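Local coordinates for protein glutamate racemase (Campylobacter jejuni, PDB 3UHF) that binds D-glutamic acid between two alpha/beta lobes, as a member of the aspartate, glutamate and hydantoin racemase family, at residues 38-43 against 226-232; 52-56 against 81-85; 71-76 against 100-105; 94-99 against 114-118; 125-131 against 156-160. All coordinates share one frame; numbering follows the deposited sequence.

Contact 1: 38-43 against 226-232; sequences SVLKSL and HSGDAIV
Val39 and Gly228 set the closeness of the two helices: their CA atoms lie 4.1 Å apart, and since Gly228 has no side chain, backbone packs on backbone. Around this point the fit is tight. Ser42 CB rests 3.4 Å from Gly228 O, and one turn on, Val232 CG2 comes to 3.5 Å from Ser42 O while its side chain slides past that of Leu43 in the opposite direction. On the apolar side, Val39 CG1 meets Ile231 CG2 at 4.0 Å, the two side chains crossing at about a right angle, and Ala119 of helix 117-128 touches Ile231. The other flank is polar and watery. Ser42 OG, turned back beside its own backbone N (chi1 -56°), donates a hydrogen bond of 3.2 Å to Asp229 OD1, arriving from above the carboxylate plane. His226, the N-cap of helix 227-238, takes the N-H of Asp229 at ND1 (3.1 Å) and, weakly, that of Gly228. Its ring edge faces Ser38 O, to which a water donates over 2.8 Å while also bonded to His226 NE2. One imidazole therefore caps its own helix and, through water, reaches the backbone of helix 37-45: polar bonds rim a seam whose centre is backbone and hydrocarbon.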
# COMPACT_ATOMS: atom_id res chain seq x y z
N SER A 38 2.38 -2.68 -6.23
CA SER A 38 1.33 -3.64 -5.92
C SER A 38 -0.03 -2.93 -5.82
O SER A 38 -1.07 -3.49 -6.18
CB SER A 38 1.64 -4.43 -4.64
OG SER A 38 1.61 -3.59 -3.50
N VAL A 39 0.00 -1.69 -5.34
CA VAL A 39 -1.18 -0.85 -5.27
C VAL A 39 -1.52 -0.31 -6.65
O VAL A 39 -2.69 -0.32 -7.06
CB VAL A 39 -0.99 0.31 -4.27
CG1 VAL A 39 -2.18 1.27 -4.32
CG2 VAL A 39 -0.82 -0.24 -2.85
N LEU A 40 -0.50 0.13 -7.37
CA LEU A 40 -0.71 0.61 -8.74
C LEU A 40 -1.42 -0.45 -9.58
O LEU A 40 -2.35 -0.15 -10.33
CB LEU A 40 0.62 0.99 -9.39
CG LEU A 40 0.47 1.55 -10.81
CD1 LEU A 40 -0.22 2.90 -10.75
CD2 LEU A 40 1.83 1.66 -11.50
N LYS A 41 -0.99 -1.70 -9.42
CA LYS A 41 -1.59 -2.81 -10.16
C LYS A 41 -3.10 -2.89 -9.92
O LYS A 41 -3.87 -3.00 -10.87
CB LYS A 41 -0.92 -4.13 -9.78
CG LYS A 41 -1.41 -5.33 -10.56
CD LYS A 41 -0.49 -6.53 -10.28
CE LYS A 41 -0.83 -7.72 -11.17
NZ LYS A 41 -2.18 -8.26 -10.86
N SER A 42 -3.52 -2.81 -8.66
CA SER A 42 -4.95 -2.88 -8.35
C SER A 42 -5.71 -1.72 -8.97
O SER A 42 -6.79 -1.92 -9.55
CB SER A 42 -5.18 -2.88 -6.84
OG SER A 42 -4.45 -3.93 -6.22
N LEU A 43 -5.15 -0.52 -8.86
CA LEU A 43 -5.80 0.68 -9.40
C LEU A 43 -5.93 0.64 -10.91
O LEU A 43 -6.95 1.04 -11.48
CB LEU A 43 -5.02 1.93 -8.99
CG LEU A 43 -4.94 2.21 -7.49
CD1 LEU A 43 -3.91 3.30 -7.22
CD2 LEU A 43 -6.31 2.61 -6.95
N HIS A 226 -5.54 -7.56 1.01
CA HIS A 226 -4.58 -6.90 0.11
C HIS A 226 -4.87 -5.38 0.13
O HIS A 226 -6.01 -4.96 -0.08
CB HIS A 226 -4.81 -7.51 -1.28
CG HIS A 226 -3.86 -7.06 -2.35
ND1 HIS A 226 -3.85 -5.78 -2.84
CD2 HIS A 226 -2.95 -7.76 -3.08
CE1 HIS A 226 -2.94 -5.69 -3.81
NE2 HIS A 226 -2.40 -6.88 -3.98
N SER A 227 -3.86 -4.57 0.43
CA SER A 227 -4.04 -3.12 0.60
C SER A 227 -4.46 -2.43 -0.70
O SER A 227 -5.22 -1.46 -0.67
CB SER A 227 -2.77 -2.46 1.16
OG SER A 227 -2.55 -2.85 2.51
N GLY A 228 -3.97 -2.93 -1.83
CA GLY A 228 -4.33 -2.39 -3.12
C GLY A 228 -5.79 -2.66 -3.48
O GLY A 228 -6.51 -1.77 -3.93
N ASP A 229 -6.22 -3.90 -3.32
CA ASP A 229 -7.62 -4.22 -3.57
C ASP A 229 -8.51 -3.46 -2.59
O ASP A 229 -9.60 -3.02 -2.95
CB ASP A 229 -7.87 -5.72 -3.43
CG ASP A 229 -7.12 -6.54 -4.48
OD1 ASP A 229 -6.77 -5.98 -5.54
OD2 ASP A 229 -6.90 -7.75 -4.25
N ALA A 230 -8.04 -3.29 -1.36
CA ALA A 230 -8.81 -2.56 -0.35
C ALA A 230 -9.03 -1.10 -0.76
O ALA A 230 -10.15 -0.58 -0.65
CB ALA A 230 -8.11 -2.62 1.01
N ILE A 231 -7.98 -0.43 -1.21
CA ILE A 231 -8.10 0.97 -1.58
C ILE A 231 -9.00 1.13 -2.82
O ILE A 231 -9.71 2.11 -2.94
CB ILE A 231 -6.71 1.68 -1.74
CG1 ILE A 231 -6.86 3.20 -1.88
CG2 ILE A 231 -5.97 1.15 -2.95
CD1 ILE A 231 -7.56 3.89 -0.72
N VAL A 232 -8.99 0.15 -3.72
CA VAL A 232 -9.91 0.22 -4.86
C VAL A 232 -11.37 0.30 -4.38
O VAL A 232 -12.14 1.15 -4.83
CB VAL A 232 -9.75 -0.97 -5.84
CG1 VAL A 232 -10.91 -1.01 -6.82
CG2 VAL A 232 -8.42 -0.87 -6.60
O HOH W 1 -1.17 -6.23 -6.49

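Contact 2: 52-56 against 81-85; sequences IIYYG and FFEQF
Phe81 O accepts the side-chain amide of Gln84 in its carbonyl plane, on a lone pair, with NE2 at 2.9 Å, and this bond lies just behind the ring that Phe81 lays on Tyr55 of the strand. The same NE2 stands over one face of the Phe81 ring, toward its rim; Tyr55 takes the opposite face. The two aromatic rings form an offset face-to-face stack, centroids 4.2 Å apart and planes at 20°, in which Tyr55 CD1 approaches Phe81 CE2 to 3.7 Å. With CG anti to the backbone N (chi1 174°), Tyr55 extends from the strand to meet it.

Phe82 works differently. Ile53 O lies at its ring edge, in the ring plane, 3.5 Å from Phe82 CE2, and CZ touches Tyr55 CB at 3.7 Å. Phe85, carried round by a type I turn from Phe82, offers a face instead: Ile53 CG2 sits over the ring centre at 4.1 Å, only 6° off the normal, a CH-pi contact. The opposite face is covered by Gln84 CG. Phe81 CZ lies at the edge, and the ring also meets that of Tyr253 on strand 249-254, the planes inclined.

Here the end of helix 68-82 and the turn after it pack on strand 51-56 of the five-stranded parallel sheet. No hydrogen bond spans the two segments. Polar bonds shape the turn, whereas the union with the sheet rests on stacked rings, a methyl over a ring face and an aromatic edge set against a carbonyl oxygen, so it depends on ring orientation more than on charge.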
# COMPACT_ATOMS: atom_id res chain seq x y z
N ILE A 52 -2.34 7.90 -14.61
CA ILE A 52 -1.78 7.75 -13.27
C ILE A 52 -0.29 8.09 -13.28
O ILE A 52 0.46 7.55 -14.10
CB ILE A 52 -1.96 6.33 -12.74
CG1 ILE A 52 -3.44 5.91 -12.75
CG2 ILE A 52 -1.40 6.22 -11.33
CD1 ILE A 52 -3.68 4.50 -12.26
N ILE A 53 0.11 9.00 -12.40
CA ILE A 53 1.52 9.34 -12.25
C ILE A 53 2.04 8.66 -11.00
O ILE A 53 1.59 8.97 -9.90
CB ILE A 53 1.72 10.87 -12.07
CG1 ILE A 53 0.94 11.66 -13.13
CG2 ILE A 53 3.21 11.23 -12.07
CD1 ILE A 53 1.29 11.32 -14.55
N TYR A 54 2.97 7.72 -11.17
CA TYR A 54 3.59 7.00 -10.05
C TYR A 54 4.96 7.61 -9.75
O TYR A 54 5.74 7.87 -10.65
CB TYR A 54 3.76 5.51 -10.39
CG TYR A 54 4.31 4.65 -9.27
CD1 TYR A 54 3.46 3.97 -8.40
CD2 TYR A 54 5.69 4.53 -9.07
CE1 TYR A 54 3.96 3.18 -7.38
CE2 TYR A 54 6.19 3.74 -8.03
CZ TYR A 54 5.32 3.07 -7.20
OH TYR A 54 5.79 2.28 -6.17
N TYR A 55 5.22 7.86 -8.47
CA TYR A 55 6.51 8.35 -8.03
C TYR A 55 6.98 7.50 -6.86
O TYR A 55 6.26 7.34 -5.87
CB TYR A 55 6.44 9.82 -7.61
CG TYR A 55 7.74 10.36 -7.02
CD1 TYR A 55 8.91 10.41 -7.77
CD2 TYR A 55 7.78 10.85 -5.72
CE1 TYR A 55 10.09 10.91 -7.23
CE2 TYR A 55 8.94 11.35 -5.18
CZ TYR A 55 10.10 11.38 -5.93
OH TYR A 55 11.26 11.89 -5.37
N GLY A 56 8.18 6.94 -6.98
CA GLY A 56 8.75 6.14 -5.92
C GLY A 56 10.06 6.77 -5.46
O GLY A 56 10.88 7.15 -6.29
N PHE A 81 6.83 17.48 -5.30
CA PHE A 81 7.12 16.90 -6.61
C PHE A 81 5.87 16.79 -7.47
O PHE A 81 5.90 17.05 -8.67
CB PHE A 81 7.75 15.51 -6.48
CG PHE A 81 7.92 14.80 -7.79
CD1 PHE A 81 9.01 15.08 -8.61
CD2 PHE A 81 6.98 13.87 -8.23
CE1 PHE A 81 9.17 14.45 -9.83
CE2 PHE A 81 7.13 13.23 -9.45
CZ PHE A 81 8.22 13.52 -10.25
N PHE A 82 4.76 16.40 -6.84
CA PHE A 82 3.52 16.15 -7.56
C PHE A 82 2.82 17.42 -8.02
O PHE A 82 2.01 17.39 -8.94
CB PHE A 82 2.56 15.34 -6.68
CG PHE A 82 2.72 13.87 -6.83
CD1 PHE A 82 3.33 13.12 -5.84
CD2 PHE A 82 2.27 13.22 -7.97
CE1 PHE A 82 3.48 11.76 -5.98
CE2 PHE A 82 2.42 11.86 -8.10
CZ PHE A 82 3.03 11.13 -7.11
N GLU A 83 3.14 18.54 -7.38
CA GLU A 83 2.38 19.76 -7.64
C GLU A 83 2.58 20.30 -9.06
O GLU A 83 1.82 21.16 -9.51
CB GLU A 83 2.65 20.83 -6.58
CG GLU A 83 3.86 21.71 -6.83
CD GLU A 83 4.02 22.79 -5.78
OE1 GLU A 83 3.42 22.64 -4.69
OE2 GLU A 83 4.73 23.79 -6.03
N GLN A 84 3.57 19.77 -9.76
CA GLN A 84 3.82 20.15 -11.15
C GLN A 84 2.88 19.43 -12.12
O GLN A 84 2.86 19.75 -13.31
CB GLN A 84 5.27 19.85 -11.52
CG GLN A 84 5.60 18.37 -11.58
CD GLN A 84 7.08 18.09 -11.82
OE1 GLN A 84 7.59 18.29 -12.92
NE2 GLN A 84 7.76 17.62 -10.78
N PHE A 85 2.10 18.47 -11.62
CA PHE A 85 1.34 17.58 -12.51
C PHE A 85 -0.16 17.87 -12.64
O PHE A 85 -0.81 17.33 -13.55
CB PHE A 85 1.55 16.12 -12.11
CG PHE A 85 2.93 15.61 -12.43
CD1 PHE A 85 3.30 15.34 -13.74
CD2 PHE A 85 3.86 15.40 -11.42
CE1 PHE A 85 4.56 14.88 -14.03
CE2 PHE A 85 5.12 14.94 -11.71
CZ PHE A 85 5.47 14.68 -13.02

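Contact 3: 71-76 against 100-105; sequences IIKFCL and YALDAL
Ile72 lies along the backbone of Tyr100 and Ala101, with CD1 3.7 Å from Tyr100 O. Its two branches divide the work. CG1, turned back beside the backbone N (chi1 -69°), carries CD1 along the start of the partner segment, while CG2 reaches forward to the methyl of Ala104, CB, at 4.0 Å. One turn on, Cys75 fills the place between Ala101 and Leu105: both its CB and its SG come within 3.6 Å of Ala101 CB, and Leu105 CD2 presses on the carbonyl of the same cysteine, 3.7 Å from Cys75 O. Leu76 repeats the pattern from the other side, its CD2 lying 3.8 Å from Ala104 O and 4.2 Å from Leu105 CD2.

Toward Ile71 and Tyr100, the N-terminal end of both segments, the character changes from methyls to an aromatic ring. Ile71 CD1 approaches Tyr100 CD2 obliquely at 3.9 Å, neither over the face nor at the edge, and the phenol extends past it to bond through OH with Ala142 O of helix 141-146. The backbone near this end has a polar neighbour too: Tyr100 O and Leu102 N both hydrogen-bond a glycerol, which probably came from the crystallisation liquor.

Small residues, Ala101 and Ala104, receive larger ones from the facing helix, and no hydrogen bond joins the segments. The two segments run in roughly the same direction, and Leu105 continues inward to Ile92 of the sheet and to Leu79. Side-by-side helices of this kind, each following a parallel strand, form a helical layer flanking the parallel sheet of an alpha/beta lobe, as in this racemase family.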
# COMPACT_ATOMS: atom_id res chain seq x y z
N ILE A 71 10.06 10.47 7.92
CA ILE A 71 8.99 10.00 7.04
C ILE A 71 8.08 11.15 6.60
O ILE A 71 7.78 11.30 5.42
CB ILE A 71 8.16 8.90 7.73
CG1 ILE A 71 9.00 7.64 7.92
CG2 ILE A 71 6.89 8.58 6.92
CD1 ILE A 71 8.46 6.68 8.99
N ILE A 72 7.68 11.98 7.56
CA ILE A 72 6.81 13.10 7.24
C ILE A 72 7.52 14.09 6.30
O ILE A 72 6.96 14.53 5.30
CB ILE A 72 6.33 13.81 8.50
CG1 ILE A 72 5.36 12.88 9.26
CG2 ILE A 72 5.66 15.14 8.15
CD1 ILE A 72 4.82 13.48 10.56
N LYS A 73 8.77 14.39 6.62
CA LYS A 73 9.56 15.31 5.82
C LYS A 73 9.65 14.80 4.38
O LYS A 73 9.39 15.56 3.44
CB LYS A 73 10.97 15.44 6.41
CG LYS A 73 11.92 16.29 5.58
CD LYS A 73 13.36 16.11 6.07
CE LYS A 73 14.34 16.95 5.26
NZ LYS A 73 15.76 16.70 5.65
N PHE A 74 10.00 13.53 4.21
CA PHE A 74 10.11 12.94 2.87
C PHE A 74 8.77 12.97 2.10
O PHE A 74 8.75 13.22 0.89
CB PHE A 74 10.62 11.50 2.96
CG PHE A 74 12.09 11.38 3.32
CD1 PHE A 74 12.88 12.52 3.46
CD2 PHE A 74 12.68 10.14 3.51
CE1 PHE A 74 14.23 12.42 3.79
CE2 PHE A 74 14.04 10.04 3.83
CZ PHE A 74 14.81 11.18 3.97
N CYS A 75 7.67 12.70 2.78
CA CYS A 75 6.36 12.72 2.13
C CYS A 75 5.97 14.12 1.65
O CYS A 75 5.43 14.28 0.55
CB CYS A 75 5.27 12.17 3.06
SG CYS A 75 5.45 10.40 3.38
N LEU A 76 6.24 15.12 2.47
CA LEU A 76 5.96 16.50 2.07
C LEU A 76 6.78 16.90 0.85
O LEU A 76 6.30 17.65 -0.00
CB LEU A 76 6.16 17.48 3.23
CG LEU A 76 5.07 17.42 4.31
CD1 LEU A 76 5.45 18.26 5.52
CD2 LEU A 76 3.73 17.88 3.74
N TYR A 100 1.90 7.81 9.12
CA TYR A 100 2.43 9.03 9.76
C TYR A 100 2.10 10.35 9.07
O TYR A 100 1.90 11.36 9.75
CB TYR A 100 3.96 8.93 9.91
CG TYR A 100 4.40 7.88 10.90
CD1 TYR A 100 4.35 8.13 12.27
CD2 TYR A 100 4.83 6.64 10.48
CE1 TYR A 100 4.74 7.17 13.19
CE2 TYR A 100 5.22 5.67 11.38
CZ TYR A 100 5.17 5.95 12.74
OH TYR A 100 5.57 4.99 13.64
N ALA A 101 2.05 10.35 7.74
CA ALA A 101 2.06 11.61 6.99
C ALA A 101 0.72 12.20 6.51
O ALA A 101 0.71 13.29 5.96
CB ALA A 101 3.01 11.49 5.80
N LEU A 102 -0.38 11.49 6.70
CA LEU A 102 -1.65 11.95 6.13
C LEU A 102 -2.12 13.33 6.61
O LEU A 102 -2.57 14.14 5.80
CB LEU A 102 -2.77 10.92 6.31
CG LEU A 102 -2.55 9.61 5.55
CD1 LEU A 102 -3.80 8.75 5.63
CD2 LEU A 102 -2.16 9.87 4.08
N ASP A 103 -2.03 13.60 7.92
CA ASP A 103 -2.43 14.90 8.46
C ASP A 103 -1.65 16.02 7.81
O ASP A 103 -2.23 17.02 7.39
CB ASP A 103 -2.22 14.96 9.98
CG ASP A 103 -3.24 14.15 10.76
OD1 ASP A 103 -4.24 13.70 10.15
OD2 ASP A 103 -3.04 13.94 11.97
N ALA A 104 -0.34 15.86 7.72
CA ALA A 104 0.52 16.90 7.19
C ALA A 104 0.26 17.10 5.70
O ALA A 104 0.24 18.23 5.22
CB ALA A 104 1.99 16.56 7.44
N LEU A 105 0.08 15.99 4.99
CA LEU A 105 -0.19 16.05 3.55
C LEU A 105 -1.49 16.78 3.28
O LEU A 105 -1.57 17.64 2.40
CB LEU A 105 -0.25 14.64 2.96
CG LEU A 105 1.11 13.93 2.83
CD1 LEU A 105 0.91 12.47 2.47
CD2 LEU A 105 1.97 14.63 1.80

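Contact 4: 94-99 against 114-118; sequences CNTASA and YGVID. With DGL (D-glutamic acid), chain C.
Ser98 and Gly115 bring the backbones to 4.9 Å between CA atoms, where the first turn of helix 95-100 faces the short loop that leads from strand 113-114 into helix 117-128. Ser98 OG is the polar link. It donates to Cys94 O at 2.8 Å, from 35° above the carbonyl plane, and accepts from Val116 N at 3.1 Å. Cys94 O is gripped twice, since Ser98 N reaches it from the opposite face. On the apolar flank Ile117 CD1 comes to 3.5 Å from Ala99 N. Val116 CG2 lies 3.6 Å from Asn95 CG, the two side chains meeting at about a right angle.

The other side of the same helical turn holds the ligand. Cys94, SG anti to its backbone N (chi1 -177°), caps the helix by taking the N-H of Ala97 at 3.3 Å, nearly straight at 174°, and that sulfur also lies close to the ligand amino nitrogen. Asn95 N donates to ligand atom O at 3.1 Å and Thr96 OG1 to OXT at 2.7 Å, the threonine oxygen being bonded to Thr140 and Thr143 as well; Thr96 N adds a weak bond to OXT. Ser32, Tyr63, Gly64 and Thr205 also hydrogen-bond the ligand. A ligand carboxylate held by N-H groups and a hydroxyl at the start of a helix, where the helix dipole probably adds to the pull, is a recurrent anion site, here built into the D-glutamic acid pocket.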
# COMPACT_ATOMS: atom_id res chain seq x y z
N CYS A 94 1.96 3.70 0.13
CA CYS A 94 2.87 3.24 1.17
C CYS A 94 2.16 3.16 2.52
O CYS A 94 1.59 4.15 2.98
CB CYS A 94 4.04 4.22 1.27
SG CYS A 94 5.30 3.75 2.47
N ASN A 95 2.20 1.99 3.16
CA ASN A 95 1.56 1.83 4.46
C ASN A 95 2.31 2.62 5.52
O ASN A 95 1.71 3.11 6.47
CB ASN A 95 1.48 0.36 4.86
CG ASN A 95 0.69 -0.47 3.85
OD1 ASN A 95 1.17 -0.78 2.77
ND2 ASN A 95 -0.54 -0.84 4.22
N THR A 96 3.63 2.72 5.36
CA THR A 96 4.45 3.44 6.33
C THR A 96 4.15 4.93 6.27
O THR A 96 3.88 5.56 7.30
CB THR A 96 5.96 3.17 6.12
OG1 THR A 96 6.23 1.78 6.34
CG2 THR A 96 6.78 4.00 7.10
N ALA A 97 4.15 5.48 5.05
CA ALA A 97 3.75 6.87 4.87
C ALA A 97 2.32 7.11 5.35
O ALA A 97 2.01 8.16 5.93
CB ALA A 97 3.89 7.27 3.40
N SER A 98 1.44 6.14 5.10
CA SER A 98 0.03 6.28 5.49
C SER A 98 -0.11 6.35 7.01
O SER A 98 -1.04 6.98 7.53
CB SER A 98 -0.82 5.13 4.93
OG SER A 98 -0.95 5.20 3.51
N ALA A 99 0.82 5.70 7.71
CA ALA A 99 0.79 5.64 9.16
C ALA A 99 1.17 6.95 9.83
O ALA A 99 0.79 7.19 10.97
CB ALA A 99 1.69 4.50 9.68
N TYR A 114 -5.52 10.15 -0.01
CA TYR A 114 -5.95 8.93 0.66
C TYR A 114 -4.76 8.00 0.84
O TYR A 114 -3.96 7.85 -0.09
CB TYR A 114 -7.00 8.20 -0.17
CG TYR A 114 -8.29 8.98 -0.30
CD1 TYR A 114 -9.12 9.16 0.80
CD2 TYR A 114 -8.67 9.55 -1.51
CE1 TYR A 114 -10.30 9.89 0.70
CE2 TYR A 114 -9.86 10.28 -1.62
CZ TYR A 114 -10.66 10.44 -0.51
OH TYR A 114 -11.83 11.15 -0.61
N GLY A 115 -4.67 7.38 2.02
CA GLY A 115 -3.67 6.35 2.30
C GLY A 115 -4.35 5.00 2.18
O GLY A 115 -5.48 4.93 1.67
N VAL A 116 -3.69 3.94 2.64
CA VAL A 116 -4.21 2.59 2.48
C VAL A 116 -4.63 1.93 3.79
O VAL A 116 -5.12 0.80 3.79
CB VAL A 116 -3.19 1.67 1.76
CG1 VAL A 116 -3.06 2.07 0.29
CG2 VAL A 116 -1.82 1.72 2.47
N ILE A 117 -4.45 2.62 4.91
CA ILE A 117 -4.72 1.99 6.20
C ILE A 117 -6.22 1.91 6.52
O ILE A 117 -6.72 0.85 6.88
CB ILE A 117 -3.95 2.68 7.34
CG1 ILE A 117 -2.44 2.50 7.11
CG2 ILE A 117 -4.35 2.10 8.68
CD1 ILE A 117 -1.56 3.21 8.12
N ASP A 118 -6.93 3.03 6.38
CA ASP A 118 -8.38 3.05 6.60
C ASP A 118 -9.04 2.02 5.69
O ASP A 118 -9.86 1.19 6.13
CB ASP A 118 -8.91 4.46 6.35
CG ASP A 118 -10.37 4.63 6.77
OD1 ASP A 118 -11.02 3.63 7.15
OD2 ASP A 118 -10.86 5.78 6.71
N DGL C . 6.37 1.01 1.17
CA DGL C . 6.64 0.55 2.54
C DGL C . 5.34 0.14 3.21
O DGL C . 4.33 -0.13 2.55
CB DGL C . 7.59 -0.65 2.53
CG DGL C . 9.01 -0.29 2.11
CD DGL C . 9.60 0.75 3.05
OE1 DGL C . 9.69 1.93 2.65
OE2 DGL C . 9.94 0.38 4.19
OXT DGL C . 5.29 0.05 4.43

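Contact 5: 125-131 against 156-160; sequences IKALHDK and QGYTN
Tyr158 turns one face of its ring to the backbone of Lys131, whose CA stands over the ring centre at 3.5 Å, close to the normal: a CH-pi contact made by the main chain. Two aliphatic side chains meet the ring obliquely, Ile125 with CG1 3.9 Å from CE1 of Tyr158 and Leu128 with CD1 4.1 Å from its CE2. With CG beside the backbone N, the tyrosine points its hydroxyl at the end of helix 117-128, where the chain leaves the helix at His129. There OH accepts a weak bond from Asp130 N at 3.1 Å, bent to 130°. The carboxylate of Asp130 turns away, to the backbone N of Asn132.

Lys131 continues from the ring to the neighbouring backbone. Its CG stands between N and the carbonyl carbon (chi1 66°), which lays the methylenes along Gly157 and brings CD to 3.4 Å from Gly157 O. Gly157 itself closes helix 148-155 with a Schellman motif, its positive phi turning the chain toward Tyr158. Nearby, Ile125 and Gln156 cross at about a right angle, with CD1 of the isoleucine 3.7 Å from CG of the glutamine. A water bridges the far end, donating to Lys131 O at 2.8 Å and accepting from Asn160 N.

Two helix ends of the second lobe thus meet around one phenol. Its ring is gripped by hydrocarbon and backbone; its one polar tie across the contact is a weak bond, and the water links only backbone atoms of Lys131 and Asn160, which suggests that packing bears most of the contact.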
# COMPACT_ATOMS: atom_id res chain seq x y z
N ILE A 125 -12.94 -5.68 8.12
CA ILE A 125 -14.27 -5.75 8.72
C ILE A 125 -15.30 -6.37 7.77
O ILE A 125 -16.11 -7.21 8.17
CB ILE A 125 -14.73 -4.36 9.20
CG1 ILE A 125 -13.84 -3.89 10.36
CG2 ILE A 125 -16.20 -4.39 9.60
CD1 ILE A 125 -14.09 -2.46 10.80
N LYS A 126 -15.25 -6.00 6.49
CA LYS A 126 -16.15 -6.62 5.52
C LYS A 126 -15.90 -8.12 5.38
O LYS A 126 -16.84 -8.90 5.22
CB LYS A 126 -16.00 -5.98 4.15
CG LYS A 126 -16.58 -4.58 4.01
CD LYS A 126 -16.45 -4.15 2.54
CE LYS A 126 -16.82 -2.70 2.32
NZ LYS A 126 -16.28 -2.24 1.00
N ALA A 127 -14.63 -8.52 5.43
CA ALA A 127 -14.26 -9.92 5.24
C ALA A 127 -14.65 -10.78 6.44
O ALA A 127 -15.07 -11.92 6.29
CB ALA A 127 -12.76 -10.04 4.96
N LEU A 128 -14.49 -10.22 7.64
CA LEU A 128 -14.76 -10.97 8.88
C LEU A 128 -16.17 -10.78 9.42
O LEU A 128 -16.81 -11.76 9.84
CB LEU A 128 -13.76 -10.56 9.97
CG LEU A 128 -12.29 -10.86 9.72
CD1 LEU A 128 -11.48 -10.41 10.92
CD2 LEU A 128 -12.11 -12.35 9.47
N HIS A 129 -16.64 -9.53 9.43
CA HIS A 129 -17.97 -9.16 9.93
C HIS A 129 -18.31 -9.87 11.24
O HIS A 129 -19.41 -10.39 11.43
CB HIS A 129 -19.06 -9.38 8.86
CG HIS A 129 -19.09 -10.77 8.32
ND1 HIS A 129 -18.39 -11.15 7.19
CD2 HIS A 129 -19.73 -11.88 8.75
CE1 HIS A 129 -18.60 -12.43 6.95
NE2 HIS A 129 -19.40 -12.90 7.89
N ASP A 130 -17.31 -9.91 12.12
CA ASP A 130 -17.42 -10.54 13.42
C ASP A 130 -16.24 -10.05 14.26
O ASP A 130 -15.10 -10.45 14.01
CB ASP A 130 -17.39 -12.06 13.27
CG ASP A 130 -17.54 -12.79 14.59
OD1 ASP A 130 -17.46 -12.14 15.66
OD2 ASP A 130 -17.73 -14.03 14.56
N LYS A 131 -16.52 -9.19 15.24
CA LYS A 131 -15.46 -8.57 16.04
C LYS A 131 -14.69 -9.57 16.91
O LYS A 131 -13.66 -9.22 17.49
CB LYS A 131 -16.02 -7.46 16.94
CG LYS A 131 -16.98 -7.96 18.03
CD LYS A 131 -17.07 -6.95 19.16
CE LYS A 131 -17.83 -7.51 20.36
NZ LYS A 131 -17.23 -8.77 20.89
N GLN A 156 -13.32 -0.24 16.59
CA GLN A 156 -14.45 -0.96 16.00
C GLN A 156 -14.78 -2.23 16.78
O GLN A 156 -15.63 -3.02 16.38
CB GLN A 156 -14.17 -1.27 14.52
CG GLN A 156 -14.25 -0.04 13.62
CD GLN A 156 -15.64 0.57 13.57
OE1 GLN A 156 -16.65 -0.14 13.46
NE2 GLN A 156 -15.71 1.89 13.63
N GLY A 157 -14.09 -2.41 17.90
CA GLY A 157 -14.38 -3.51 18.80
C GLY A 157 -13.63 -4.78 18.47
O GLY A 157 -13.84 -5.81 19.12
N TYR A 158 -12.77 -4.73 17.46
CA TYR A 158 -11.96 -5.88 17.08
C TYR A 158 -10.73 -5.94 17.97
O TYR A 158 -9.71 -5.33 17.66
CB TYR A 158 -11.54 -5.78 15.61
CG TYR A 158 -12.64 -6.18 14.66
CD1 TYR A 158 -13.75 -5.36 14.48
CD2 TYR A 158 -12.60 -7.39 13.97
CE1 TYR A 158 -14.78 -5.72 13.63
CE2 TYR A 158 -13.62 -7.75 13.12
CZ TYR A 158 -14.71 -6.92 12.96
OH TYR A 158 -15.73 -7.27 12.11
N THR A 159 -10.83 -6.67 19.07
CA THR A 159 -9.78 -6.68 20.08
C THR A 159 -8.90 -7.92 20.02
O THR A 159 -7.85 -7.98 20.65
CB THR A 159 -10.37 -6.56 21.50
OG1 THR A 159 -11.23 -7.69 21.75
CG2 THR A 159 -11.19 -5.29 21.63
N ASN A 160 -9.34 -8.89 19.23
CA ASN A 160 -8.62 -10.14 19.05
C ASN A 160 -7.54 -9.96 17.99
O ASN A 160 -7.64 -10.50 16.89
CB ASN A 160 -9.62 -11.21 18.60
CG ASN A 160 -9.14 -12.61 18.86
OD1 ASN A 160 -8.04 -12.82 19.37
ND2 ASN A 160 -9.98 -13.59 18.53
O HOH W 2 -10.96 -9.00 16.75

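Contacts 1 and 4 form the core: they lie near the middle of the chain and touch through Ser227 and Ile231 against Asn95, Gly115 and Val116, and each has a serine hydroxyl bonding across, to a carboxylate in contact 1 and to a backbone N-H in contact 4, which alone holds the ligand. Contacts 2 and 3 share helix 68-82, one end on the sheet through aromatic rings, an earlier part on segment 100-105 mostly through aliphatic groups; neither has a hydrogen bond across it. Contact 3 abuts contact 4 at Cys75 and Ala97, and contact 2 meets contact 1 through Leu40 and Ile52. Contact 5, peripheral in the other lobe, shares helix 117-128 with contact 4 and has the most exposed residues.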